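Long-range contacts in MmoQ Response regulator (Methylococcus capsulatus, PDB 3LJX), which probably makes the second messenger cyclic di-GMP from two molecules of GTP as the full-length response regulator, of which this piece supplies the HDOD domain: residues E102-A107 with G145-A150; S158-K163 with E175-D180; L15-R20 with D46-G51. One frame throughout, in Å; residues are numbered along the deposited sequence.

Contact 1. Residues E102-A107 with G145-A150; sequences EAFDYA and GRLALA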
# COMPACT_ATOMS: atom_id res chain seq x y z
N GLU A 102 5.69 -18.68 -6.25
CA GLU A 102 5.76 -18.93 -7.68
C GLU A 102 4.61 -18.29 -8.48
O GLU A 102 4.84 -17.58 -9.47
CB GLU A 102 5.82 -20.44 -7.93
CG GLU A 102 6.05 -20.84 -9.38
CD GLU A 102 6.37 -22.32 -9.54
OE1 GLU A 102 6.76 -22.97 -8.54
OE2 GLU A 102 6.24 -22.84 -10.67
N ALA A 103 3.37 -18.51 -8.03
CA ALA A 103 2.20 -18.04 -8.76
C ALA A 103 1.86 -16.55 -8.58
O ALA A 103 1.01 -16.02 -9.28
CB ALA A 103 0.98 -18.92 -8.45
N PHE A 104 2.53 -15.86 -7.66
CA PHE A 104 2.25 -14.44 -7.41
C PHE A 104 3.01 -13.54 -8.38
O PHE A 104 4.24 -13.62 -8.51
CB PHE A 104 2.59 -14.06 -5.97
CG PHE A 104 2.10 -12.68 -5.56
CD1 PHE A 104 0.74 -12.43 -5.40
CD2 PHE A 104 3.01 -11.66 -5.29
CE1 PHE A 104 0.28 -11.17 -5.01
CE2 PHE A 104 2.56 -10.40 -4.89
CZ PHE A 104 1.19 -10.16 -4.75
N ASP A 105 2.27 -12.66 -9.05
CA ASP A 105 2.86 -11.75 -10.02
C ASP A 105 3.44 -10.52 -9.31
O ASP A 105 2.76 -9.51 -9.15
CB ASP A 105 1.80 -11.33 -11.04
CG ASP A 105 2.40 -10.62 -12.24
OD1 ASP A 105 3.55 -10.13 -12.14
OD2 ASP A 105 1.71 -10.53 -13.29
N TYR A 106 4.69 -10.62 -8.88
CA TYR A 106 5.31 -9.55 -8.10
C TYR A 106 5.46 -8.25 -8.90
O TYR A 106 5.17 -7.16 -8.40
CB TYR A 106 6.66 -9.99 -7.55
CG TYR A 106 6.58 -11.04 -6.44
CD1 TYR A 106 6.46 -12.40 -6.73
CD2 TYR A 106 6.68 -10.66 -5.10
CE1 TYR A 106 6.42 -13.35 -5.71
CE2 TYR A 106 6.63 -11.60 -4.07
CZ TYR A 106 6.51 -12.94 -4.38
OH TYR A 106 6.46 -13.88 -3.35
N ALA A 107 5.91 -8.36 -10.15
CA ALA A 107 6.05 -7.17 -10.97
C ALA A 107 4.69 -6.48 -11.07
O ALA A 107 4.60 -5.25 -10.94
CB ALA A 107 6.59 -7.50 -12.36
N GLY A 145 -1.39 -6.75 2.22
CA GLY A 145 -1.73 -8.09 2.67
C GLY A 145 -1.48 -9.18 1.63
O GLY A 145 -1.21 -10.33 1.99
N ARG A 146 -1.56 -8.84 0.35
CA ARG A 146 -1.29 -9.83 -0.71
C ARG A 146 0.18 -10.21 -0.70
O ARG A 146 0.52 -11.40 -0.70
CB ARG A 146 -1.64 -9.29 -2.09
CG ARG A 146 -3.12 -9.00 -2.32
CD ARG A 146 -3.32 -8.67 -3.79
NE ARG A 146 -4.69 -8.26 -4.08
CZ ARG A 146 -5.66 -9.07 -4.49
NH1 ARG A 146 -5.43 -10.37 -4.68
NH2 ARG A 146 -6.86 -8.57 -4.73
N LEU A 147 1.05 -9.20 -0.70
CA LEU A 147 2.49 -9.40 -0.59
C LEU A 147 2.82 -10.27 0.64
O LEU A 147 3.64 -11.18 0.57
CB LEU A 147 3.19 -8.05 -0.43
CG LEU A 147 4.47 -7.72 -1.20
CD1 LEU A 147 5.47 -7.11 -0.26
CD2 LEU A 147 5.08 -8.91 -1.95
N ALA A 148 2.18 -9.96 1.77
CA ALA A 148 2.46 -10.67 3.01
C ALA A 148 2.11 -12.16 2.95
O ALA A 148 2.87 -12.99 3.44
CB ALA A 148 1.74 -10.00 4.18
N LEU A 149 0.97 -12.51 2.36
CA LEU A 149 0.62 -13.92 2.28
C LEU A 149 1.58 -14.65 1.35
O LEU A 149 2.01 -15.77 1.64
CB LEU A 149 -0.80 -14.09 1.75
CG LEU A 149 -1.91 -13.82 2.74
CD1 LEU A 149 -3.28 -14.01 2.04
CD2 LEU A 149 -1.75 -14.73 3.94
N ALA A 150 1.90 -14.02 0.22
CA ALA A 150 2.80 -14.61 -0.77
C ALA A 150 4.18 -14.83 -0.14
O ALA A 150 4.84 -15.82 -0.42
CB ALA A 150 2.92 -13.70 -2.00
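The loop carrying F104 runs close beside helix 144-152, the CA atoms of F104 and A150 lying 6.7 Å apart, and Y106 follows it at the start of helix 106-125. The pairing illustrates how the all-helical HDOD domain seats a loop on a helix: two aromatic rings rest against one helix face, and no hydrogen bond crosses between the segments. With CG anti to the backbone N (chi1 -169°), the F104 ring is swung out of the loop onto that face. A150 CB lies over the F104 ring in a CH-pi contact, 4.1 Å from the centroid and 24° off the normal. Offset toward the rim, A150 CB comes to 3.8 Å from F104 CG, while at the outer end of the ring F104 CE1 and CZ each lie 4.0 Å from R146 CB; from there the extended arginine chain leads away. Y106 crosses L147 at about a right angle, Y106 CE2 meeting L147 CD2 at 3.8 Å. The two rings also touch each other, F104 CD2 standing 3.6 Å above the centre of the Y106 ring. Beyond the segments, C101 N forms a hydrogen bond with Y106 OH, and this same OH lies 3.8 Å from A150 CB.

Contact 2. Residues S158-K163 with E175-D180; sequences SECLRK and ERFATD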
# COMPACT_ATOMS: atom_id res chain seq x y z
N SER A 158 0.57 -20.21 -3.54
CA SER A 158 0.54 -20.59 -4.97
C SER A 158 -0.63 -21.53 -5.29
O SER A 158 -1.29 -21.36 -6.31
CB SER A 158 1.85 -21.23 -5.42
OG SER A 158 2.84 -20.24 -5.65
N GLU A 159 -0.89 -22.50 -4.42
CA GLU A 159 -2.09 -23.32 -4.57
C GLU A 159 -3.34 -22.44 -4.64
O GLU A 159 -4.14 -22.55 -5.58
CB GLU A 159 -2.23 -24.32 -3.43
CG GLU A 159 -1.17 -25.40 -3.37
CD GLU A 159 -1.38 -26.35 -2.18
OE1 GLU A 159 -2.52 -26.41 -1.67
OE2 GLU A 159 -0.40 -27.02 -1.77
N CYS A 160 -3.54 -21.58 -3.65
CA CYS A 160 -4.73 -20.73 -3.64
C CYS A 160 -4.83 -19.91 -4.93
O CYS A 160 -5.88 -19.84 -5.55
CB CYS A 160 -4.72 -19.80 -2.44
SG CYS A 160 -4.70 -20.66 -0.85
N LEU A 161 -3.72 -19.30 -5.33
CA LEU A 161 -3.73 -18.42 -6.49
C LEU A 161 -4.06 -19.16 -7.78
O LEU A 161 -4.70 -18.61 -8.67
CB LEU A 161 -2.39 -17.70 -6.62
CG LEU A 161 -2.14 -16.63 -5.55
CD1 LEU A 161 -0.79 -15.96 -5.77
CD2 LEU A 161 -3.25 -15.58 -5.54
N ARG A 162 -3.65 -20.42 -7.88
CA ARG A 162 -3.93 -21.19 -9.09
C ARG A 162 -5.39 -21.65 -9.17
O ARG A 162 -5.93 -21.79 -10.26
CB ARG A 162 -2.98 -22.38 -9.21
CG ARG A 162 -1.55 -21.93 -9.47
CD ARG A 162 -0.58 -23.07 -9.44
NE ARG A 162 0.73 -22.63 -9.92
CZ ARG A 162 1.86 -22.71 -9.22
NH1 ARG A 162 1.86 -23.21 -7.99
NH2 ARG A 162 2.99 -22.28 -9.76
N LYS A 163 -6.04 -21.84 -8.02
CA LYS A 163 -7.40 -22.37 -8.03
C LYS A 163 -8.52 -21.36 -7.82
O LYS A 163 -9.69 -21.69 -8.04
CB LYS A 163 -7.55 -23.54 -7.06
CG LYS A 163 -7.00 -23.29 -5.69
CD LYS A 163 -7.00 -24.58 -4.87
CE LYS A 163 -8.41 -25.05 -4.55
NZ LYS A 163 -8.43 -26.00 -3.38
N GLU A 175 -9.72 -20.24 4.84
CA GLU A 175 -9.61 -21.66 5.14
C GLU A 175 -8.17 -22.06 5.45
O GLU A 175 -7.89 -22.73 6.45
CB GLU A 175 -10.13 -22.45 3.94
CG GLU A 175 -10.51 -23.87 4.22
CD GLU A 175 -11.26 -24.48 3.03
OE1 GLU A 175 -12.49 -24.27 2.94
OE2 GLU A 175 -10.61 -25.14 2.19
N ARG A 176 -7.24 -21.63 4.59
CA ARG A 176 -5.84 -22.04 4.71
C ARG A 176 -5.11 -21.32 5.85
O ARG A 176 -4.30 -21.92 6.56
CB ARG A 176 -5.11 -21.82 3.39
CG ARG A 176 -5.78 -22.48 2.18
CD ARG A 176 -5.61 -23.99 2.22
NE ARG A 176 -5.11 -24.52 0.95
CZ ARG A 176 -5.86 -25.22 0.11
NH1 ARG A 176 -7.12 -25.49 0.40
NH2 ARG A 176 -5.33 -25.65 -1.04
N PHE A 177 -5.43 -20.04 6.04
CA PHE A 177 -4.60 -19.16 6.86
C PHE A 177 -5.35 -18.49 8.01
O PHE A 177 -4.74 -17.79 8.81
CB PHE A 177 -4.00 -18.06 5.98
CG PHE A 177 -3.34 -18.56 4.72
CD1 PHE A 177 -2.21 -19.35 4.78
CD2 PHE A 177 -3.82 -18.19 3.48
CE1 PHE A 177 -1.58 -19.80 3.62
CE2 PHE A 177 -3.20 -18.63 2.32
CZ PHE A 177 -2.08 -19.43 2.39
N ALA A 178 -6.66 -18.70 8.09
CA ALA A 178 -7.51 -17.98 9.05
C ALA A 178 -7.35 -16.47 8.93
O ALA A 178 -7.48 -15.76 9.92
CB ALA A 178 -7.23 -18.41 10.46
N THR A 179 -7.07 -16.00 7.72
CA THR A 179 -7.12 -14.57 7.44
C THR A 179 -7.18 -14.45 5.93
O THR A 179 -6.98 -15.44 5.22
CB THR A 179 -5.90 -13.83 8.02
OG1 THR A 179 -6.04 -12.43 7.80
CG2 THR A 179 -4.63 -14.30 7.36
N ASP A 180 -7.47 -13.26 5.42
CA ASP A 180 -7.46 -13.08 3.97
C ASP A 180 -6.65 -11.84 3.67
O ASP A 180 -6.33 -11.08 4.59
CB ASP A 180 -8.89 -12.95 3.43
CG ASP A 180 -9.59 -11.71 3.96
OD1 ASP A 180 -9.11 -10.57 3.70
OD2 ASP A 180 -10.62 -11.90 4.65
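The guanidinium of R176 reaches from helix 166-177 to E159 on helix 154-163, joining the two arms of a helical hairpin formed by consecutive helices of the HDOD domain. R176 NH2 donates to E159 OE1 at 3.0 Å, a hydrogen-bonded salt bridge with a rather bent N-H...O angle of 142°. The oxygen is met nearly along its C-O axis, yet the carboxylate and guanidinium planes stand 74° apart, so a single nitrogen makes the bond instead of the two-pronged pairing of coplanar groups. E175 adds a second, long ion pair at the guanidinium edge, its OE2 lying 3.9 Å from R176 NH1. The K163 side chain approaches that of R176 from the opposite direction and brings K163 NZ to 3.9 Å from R176 NH2; the nearby carboxylates would be expected to offset part of this like-charge approach.

Beneath the charges lies an apolar layer. C160 SG packs at 3.7 Å against R176 CG. On F177 the closest atom to C160 SG is F177 CE2, at 4.1 Å, in an oblique sulfur-aromatic contact. With CG anti to the carbonyl carbon (chi1 -54°), the first step of the arginine chain heads for C160; bends at chi2 and chi3 then carry it past the sulfur to E159. R176 CB lies over the centre of the F177 ring, 3.7 Å above its plane.

The next shell places these groups. L169 and L172 touch C160 from the same helix as R176, and W153 stacks on F177. Helix 166-177 ends just after this phenylalanine, where A178 takes positive phi and redirects the chain. D180 then serves as N-cap of helix 181-191: its OD2 forms a salt bridge with R174 NE, and its OD1 accepts from E183 N.

Contact 3. Residues L15-R20 with D46-G51; sequences LPTASR and DPALTG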
# COMPACT_ATOMS: atom_id res chain seq x y z
N LEU A 15 9.23 -8.56 4.19
CA LEU A 15 8.58 -8.31 2.90
C LEU A 15 9.63 -7.87 1.85
O LEU A 15 10.48 -7.02 2.13
CB LEU A 15 7.47 -7.27 3.03
CG LEU A 15 6.34 -7.56 4.04
CD1 LEU A 15 5.45 -6.33 4.21
CD2 LEU A 15 5.49 -8.77 3.64
N PRO A 16 9.58 -8.47 0.65
CA PRO A 16 10.61 -8.15 -0.34
C PRO A 16 10.42 -6.79 -0.99
O PRO A 16 9.35 -6.16 -0.90
CB PRO A 16 10.42 -9.26 -1.39
CG PRO A 16 8.94 -9.56 -1.30
CD PRO A 16 8.60 -9.45 0.14
N THR A 17 11.49 -6.34 -1.64
CA THR A 17 11.49 -5.15 -2.48
C THR A 17 11.96 -5.58 -3.86
O THR A 17 12.74 -6.53 -3.97
CB THR A 17 12.46 -4.12 -1.91
OG1 THR A 17 12.00 -3.69 -0.62
CG2 THR A 17 12.59 -2.91 -2.85
N ALA A 18 11.50 -4.92 -4.92
CA ALA A 18 11.97 -5.23 -6.28
C ALA A 18 13.49 -5.01 -6.41
O ALA A 18 14.04 -4.04 -5.87
CB ALA A 18 11.22 -4.40 -7.34
N SER A 19 14.16 -5.91 -7.12
CA SER A 19 15.61 -5.82 -7.31
C SER A 19 16.05 -4.47 -7.86
O SER A 19 16.96 -3.85 -7.32
CB SER A 19 16.11 -6.93 -8.24
OG SER A 19 16.04 -8.18 -7.58
N ARG A 20 15.39 -4.00 -8.91
CA ARG A 20 15.75 -2.73 -9.54
C ARG A 20 15.53 -1.55 -8.59
O ARG A 20 16.34 -0.62 -8.52
CB ARG A 20 14.94 -2.52 -10.82
CG ARG A 20 15.22 -1.19 -11.51
CD ARG A 20 14.25 -0.92 -12.65
NE ARG A 20 12.87 -0.81 -12.18
CZ ARG A 20 11.83 -0.55 -12.97
NH1 ARG A 20 12.01 -0.36 -14.28
NH2 ARG A 20 10.61 -0.47 -12.46
N ASP A 46 8.37 1.89 -2.85
CA ASP A 46 8.44 0.51 -2.36
C ASP A 46 7.56 0.26 -1.13
O ASP A 46 7.82 0.80 -0.05
CB ASP A 46 9.88 0.10 -2.06
CG ASP A 46 9.97 -1.32 -1.54
OD1 ASP A 46 9.57 -2.25 -2.28
OD2 ASP A 46 10.44 -1.51 -0.40
N PRO A 47 6.52 -0.57 -1.30
CA PRO A 47 5.61 -0.89 -0.19
C PRO A 47 6.34 -1.50 1.02
O PRO A 47 6.08 -1.06 2.14
CB PRO A 47 4.64 -1.90 -0.81
CG PRO A 47 4.66 -1.60 -2.30
CD PRO A 47 6.07 -1.13 -2.59
N ALA A 48 7.23 -2.47 0.80
CA ALA A 48 7.93 -3.10 1.94
C ALA A 48 8.69 -2.08 2.80
O ALA A 48 8.43 -1.95 4.00
CB ALA A 48 8.88 -4.22 1.47
N LEU A 49 9.63 -1.35 2.18
CA LEU A 49 10.48 -0.44 2.95
C LEU A 49 9.68 0.70 3.55
O LEU A 49 9.97 1.16 4.66
CB LEU A 49 11.63 0.10 2.09
CG LEU A 49 12.68 0.94 2.85
CD1 LEU A 49 13.24 0.21 4.09
CD2 LEU A 49 13.78 1.33 1.91
N THR A 50 8.65 1.14 2.83
CA THR A 50 7.76 2.19 3.33
C THR A 50 7.01 1.78 4.60
O THR A 50 6.94 2.54 5.57
CB THR A 50 6.76 2.60 2.27
OG1 THR A 50 7.47 3.24 1.20
CG2 THR A 50 5.76 3.55 2.86
N GLY A 51 6.47 0.57 4.60
CA GLY A 51 5.86 -0.00 5.79
C GLY A 51 6.80 -0.06 6.99
O GLY A 51 6.44 0.39 8.08
O HOH W 1 7.80 -3.94 -1.66
O HOH W 2 9.79 -2.83 -4.84
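D46 OD2 is gripped by two donors, T17 OG1 from the loop that leads into helix 19-29 and L49 N from the helix it caps. T17 OG1 donates to D46 OD2 at 2.7 Å from above one face of the carboxylate plane. From the other face L49 N gives an equally short bond, 2.7 Å to D46 OD2 and nearly straight at 163°. Held on both faces, the carboxylate has little liberty to rotate; its CG lies anti to the backbone N (chi1 179°), placing the group where it can serve both the helix start and the loop.

The other oxygen works through water. One water donates to D46 OD1 and, at 2.8 Å, to P16 O, while accepting from A48 N; a second accepts from A18 N at 2.7 Å and donates to the same OD1. Loop amide and carbonyl groups are thereby tied to the helix start without direct backbone bonds between the segments.

Beside this polar network A48 presses its methyl against the loop. A48 CB sits 3.1 Å from P16 O and 3.7 Å from L15 CB, a tight approach of the methyl to the loop backbone. L147 and A148 of helix 144-152 pack against L15 in turn. Within the second segment, T50 OG1 donates to D46 O at 2.8 Å, adding to the backbone bond from T50 N. The whole is an aspartate N-cap of helix 47-58, extended by threonine and two waters to bind a neighbouring loop.

Contact 1 is the middle member of a series in which each contact touches the next. Its centre lies 11 Å from that of contact 2 and 12 Å from that of contact 3, whereas the centres of contacts 2 and 3 are 23 Å apart and their nearest atoms about 12 Å, without touching. Toward contact 2, S158 OG probably bonds to A103 N at 3.0 Å, and F104 CA packs on L161 CD1. Toward contact 3, L15 CD2 reaches A148 CA at 3.6 Å, and P16 meets both L147 and Y106. All three belong to the HDOD region; the GGDEF domain, the usual seat of diguanylate cyclase activity, lies elsewhere in the full-length protein.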